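Local coordinates for functional macrophage inflammatory protein 1-alpha homolog (Human herpesvirus 8, PDB 1ZXT) that probably acts as a viral chemokine that binds CC chemokine receptors, mimicking the host's own signalling proteins, at residues C12-P20 and I50-W58. Residues are numbered along the deposited sequence; the frame is centred on the assembly and turned at random.
Sequences CYGFQQHPP and ICADPSKNW
C12 and C51 both turn their sulfurs back beside their own backbone N (chi1 -66° and -84°), and the two SG atoms meet in a disulfide whose CB-SG-SG-CB torsion is -86°. Beyond it the chain of 12-20 runs across the end of strand 49-52: Q16 N donates to C51 O at 2.9 Å. F15 lays its ring against the strand as it leaves the sheet. D53 CB sits over one face of the F15 ring, 3.9 Å from its centroid in a CH-pi contact, and the carboxylate stacks on the ring nearly parallel to it, while C51 C meets the ring edge. This is the chemokine fold, in which the loop after the CC cysteine pair is tied to the third strand and packed against the C-terminal helix; in CC chemokines this loop commonly contributes to receptor recognition. At the helix start, the W58 indole takes P19 CG over the centre of its six-membered ring, 3.8 Å from the centroid, and Q16 O comes up in plane at its edge. One water accepts from D53 N and donates to that same Q16 O. The Q16 side chain, extended, passes I50 with OE1 3.5 Å from I50 CG2, and its NE2 holds H18 O at 2.7 Å, which pins the amide. P20 CB rests on I50 CD1 at 3.9 Å.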
loop_
_atom_site.group_PDB
_atom_site.type_symbol
_atom_site.label_atom_id
_atom_site.label_comp_id
_atom_site.label_asym_id
_atom_site.label_seq_id
_atom_site.Cartn_x
_atom_site.Cartn_y
_atom_site.Cartn_z
ATOM N N CYS A 12 -2.500 5.337 -6.050
ATOM C CA CYS A 12 -3.454 4.325 -6.432
ATOM C C CYS A 12 -4.696 4.903 -7.055
ATOM O O CYS A 12 -5.396 5.730 -6.423
ATOM C CB CYS A 12 -3.872 3.528 -5.215
ATOM S SG CYS A 12 -2.507 2.589 -4.541
ATOM N N TYR A 13 -5.013 4.437 -8.272
ATOM C CA TYR A 13 -6.297 4.762 -8.939
ATOM C C TYR A 13 -7.019 3.417 -9.037
ATOM O O TYR A 13 -6.772 2.606 -9.956
ATOM C CB TYR A 13 -6.101 5.400 -10.348
ATOM C CG TYR A 13 -5.149 6.590 -10.278
ATOM C CD1 TYR A 13 -5.593 7.832 -9.894
ATOM C CD2 TYR A 13 -3.795 6.398 -10.461
ATOM C CE1 TYR A 13 -4.731 8.902 -9.812
ATOM C CE2 TYR A 13 -2.903 7.429 -10.381
ATOM C CZ TYR A 13 -3.320 8.696 -10.022
ATOM O OH TYR A 13 -2.407 9.798 -9.882
ATOM N N GLY A 14 -7.819 3.139 -8.040
ATOM C CA GLY A 14 -8.401 1.835 -7.854
ATOM C C GLY A 14 -7.730 1.087 -6.723
ATOM O O GLY A 14 -6.502 1.037 -6.594
ATOM N N PHE A 15 -8.540 0.505 -5.876
ATOM C CA PHE A 15 -7.987 -0.367 -4.845
ATOM C C PHE A 15 -8.458 -1.779 -4.989
ATOM O O PHE A 15 -9.582 -2.044 -5.427
ATOM C CB PHE A 15 -8.373 0.119 -3.477
ATOM C CG PHE A 15 -7.937 1.491 -3.151
ATOM C CD1 PHE A 15 -6.650 1.764 -2.819
ATOM C CD2 PHE A 15 -8.828 2.533 -3.150
ATOM C CE1 PHE A 15 -6.233 3.025 -2.494
ATOM C CE2 PHE A 15 -8.395 3.840 -2.803
ATOM C CZ PHE A 15 -7.098 4.062 -2.479
ATOM N N GLN A 16 -7.600 -2.686 -4.577
ATOM C CA GLN A 16 -7.940 -4.122 -4.388
ATOM C C GLN A 16 -8.975 -4.272 -3.261
ATOM O O GLN A 16 -8.680 -3.974 -2.135
ATOM C CB GLN A 16 -6.750 -5.021 -4.163
ATOM C CG GLN A 16 -7.133 -6.526 -4.020
ATOM C CD GLN A 16 -5.972 -7.579 -4.165
ATOM O OE1 GLN A 16 -5.139 -7.430 -5.059
ATOM N NE2 GLN A 16 -5.942 -8.653 -3.299
ATOM N N GLN A 17 -10.159 -4.757 -3.640
ATOM C CA GLN A 17 -11.267 -4.915 -2.724
ATOM C C GLN A 17 -11.223 -6.174 -1.886
ATOM O O GLN A 17 -11.790 -6.193 -0.801
ATOM C CB GLN A 17 -12.564 -4.912 -3.486
ATOM C CG GLN A 17 -12.805 -3.592 -4.196
ATOM C CD GLN A 17 -12.946 -2.444 -3.213
ATOM O OE1 GLN A 17 -13.846 -2.485 -2.334
ATOM N NE2 GLN A 17 -12.095 -1.409 -3.360
ATOM N N HIS A 18 -10.580 -7.237 -2.380
ATOM C CA HIS A 18 -10.536 -8.506 -1.685
ATOM C C HIS A 18 -9.170 -8.689 -1.123
ATOM O O HIS A 18 -8.187 -8.545 -1.844
ATOM C CB HIS A 18 -10.858 -9.660 -2.629
ATOM C CG HIS A 18 -12.047 -9.406 -3.481
ATOM N ND1 HIS A 18 -11.966 -8.684 -4.655
ATOM C CD2 HIS A 18 -13.353 -9.703 -3.296
ATOM C CE1 HIS A 18 -13.175 -8.591 -5.180
ATOM N NE2 HIS A 18 -14.029 -9.226 -4.387
ATOM N N PRO A 19 -9.113 -8.935 0.175
ATOM C CA PRO A 19 -7.870 -9.201 0.878
ATOM C C PRO A 19 -6.982 -10.231 0.220
ATOM O O PRO A 19 -7.465 -11.321 -0.142
ATOM C CB PRO A 19 -8.339 -9.696 2.236
ATOM C CG PRO A 19 -9.676 -9.150 2.416
ATOM C CD PRO A 19 -10.283 -9.027 1.078
ATOM N N PRO A 20 -5.699 -9.898 0.054
ATOM C CA PRO A 20 -4.697 -10.879 -0.386
ATOM C C PRO A 20 -4.360 -11.887 0.698
ATOM O O PRO A 20 -4.596 -11.595 1.890
ATOM C CB PRO A 20 -3.430 -10.007 -0.725
ATOM C CG PRO A 20 -3.611 -8.760 0.041
ATOM C CD PRO A 20 -5.133 -8.520 0.141
ATOM N N ILE A 50 0.462 -4.056 -4.337
ATOM C CA ILE A 50 -0.976 -4.186 -4.245
ATOM C C ILE A 50 -1.507 -2.895 -3.613
ATOM O O ILE A 50 -1.319 -2.602 -2.467
ATOM C CB ILE A 50 -1.415 -5.396 -3.406
ATOM C CG1 ILE A 50 -0.966 -6.744 -4.028
ATOM C CG2 ILE A 50 -2.958 -5.375 -3.216
ATOM C CD1 ILE A 50 -1.393 -7.900 -3.259
ATOM N N CYS A 51 -2.281 -2.150 -4.392
ATOM C CA CYS A 51 -3.013 -0.941 -3.895
ATOM C C CYS A 51 -4.144 -1.333 -2.942
ATOM O O CYS A 51 -5.030 -2.101 -3.339
ATOM C CB CYS A 51 -3.592 -0.204 -5.009
ATOM S SG CYS A 51 -2.394 0.927 -5.794
ATOM N N ALA A 52 -4.118 -0.780 -1.732
ATOM C CA ALA A 52 -5.172 -1.024 -0.754
ATOM C C ALA A 52 -5.562 0.283 -0.046
ATOM O O ALA A 52 -4.762 1.191 0.094
ATOM C CB ALA A 52 -4.714 -2.066 0.181
ATOM N N ASP A 53 -6.811 0.321 0.380
ATOM C CA ASP A 53 -7.470 1.475 0.939
ATOM C C ASP A 53 -7.415 1.510 2.468
ATOM O O ASP A 53 -8.101 0.702 3.124
ATOM C CB ASP A 53 -8.925 1.389 0.557
ATOM C CG ASP A 53 -9.680 2.662 0.856
ATOM O OD1 ASP A 53 -9.164 3.595 1.484
ATOM O OD2 ASP A 53 -10.819 2.786 0.489
ATOM N N PRO A 54 -6.596 2.408 3.049
ATOM C CA PRO A 54 -6.397 2.452 4.489
ATOM C C PRO A 54 -7.617 2.927 5.264
ATOM O O PRO A 54 -7.623 2.799 6.496
ATOM C CB PRO A 54 -5.171 3.367 4.664
ATOM C CG PRO A 54 -5.208 4.221 3.515
ATOM C CD PRO A 54 -5.744 3.401 2.374
ATOM N N SER A 55 -8.655 3.361 4.569
ATOM C CA SER A 55 -9.958 3.603 5.213
ATOM C C SER A 55 -10.742 2.368 5.514
ATOM O O SER A 55 -11.757 2.426 6.254
ATOM C CB SER A 55 -10.784 4.533 4.344
ATOM O OG SER A 55 -11.407 3.835 3.306
ATOM N N LYS A 56 -10.298 1.239 5.017
ATOM C CA LYS A 56 -10.907 -0.043 5.323
ATOM C C LYS A 56 -10.279 -0.732 6.494
ATOM O O LYS A 56 -9.090 -0.944 6.540
ATOM C CB LYS A 56 -10.801 -0.991 4.116
ATOM C CG LYS A 56 -11.420 -0.468 2.809
ATOM C CD LYS A 56 -12.846 -0.163 2.950
ATOM C CE LYS A 56 -13.514 -0.092 1.585
ATOM N NZ LYS A 56 -14.993 0.179 1.669
ATOM N N ASN A 57 -11.112 -1.177 7.415
ATOM C CA ASN A 57 -10.600 -1.851 8.588
ATOM C C ASN A 57 -9.726 -3.082 8.281
ATOM O O ASN A 57 -8.688 -3.310 8.924
ATOM C CB ASN A 57 -11.748 -2.216 9.535
ATOM C CG ASN A 57 -11.255 -2.852 10.784
ATOM O OD1 ASN A 57 -10.328 -2.343 11.436
ATOM N ND2 ASN A 57 -11.831 -3.993 11.122
ATOM N N TRP A 58 -10.134 -3.897 7.317
ATOM C CA TRP A 58 -9.305 -5.061 7.017
ATOM C C TRP A 58 -7.873 -4.677 6.525
ATOM O O TRP A 58 -6.893 -5.345 6.788
ATOM C CB TRP A 58 -10.003 -6.044 6.074
ATOM C CG TRP A 58 -10.201 -5.612 4.690
ATOM C CD1 TRP A 58 -11.349 -5.096 4.138
ATOM C CD2 TRP A 58 -9.219 -5.621 3.617
ATOM N NE1 TRP A 58 -11.148 -4.809 2.802
ATOM C CE2 TRP A 58 -9.861 -5.129 2.456
ATOM C CE3 TRP A 58 -7.891 -6.018 3.521
ATOM C CZ2 TRP A 58 -9.222 -5.065 1.225
ATOM C CZ3 TRP A 58 -7.252 -5.935 2.321
ATOM C CH2 TRP A 58 -7.916 -5.437 1.169
HETATM O O HOH W 1 -8.495 -1.954 -0.422
HETATM O O HOH W 2 -12.229 0.827 -1.856
#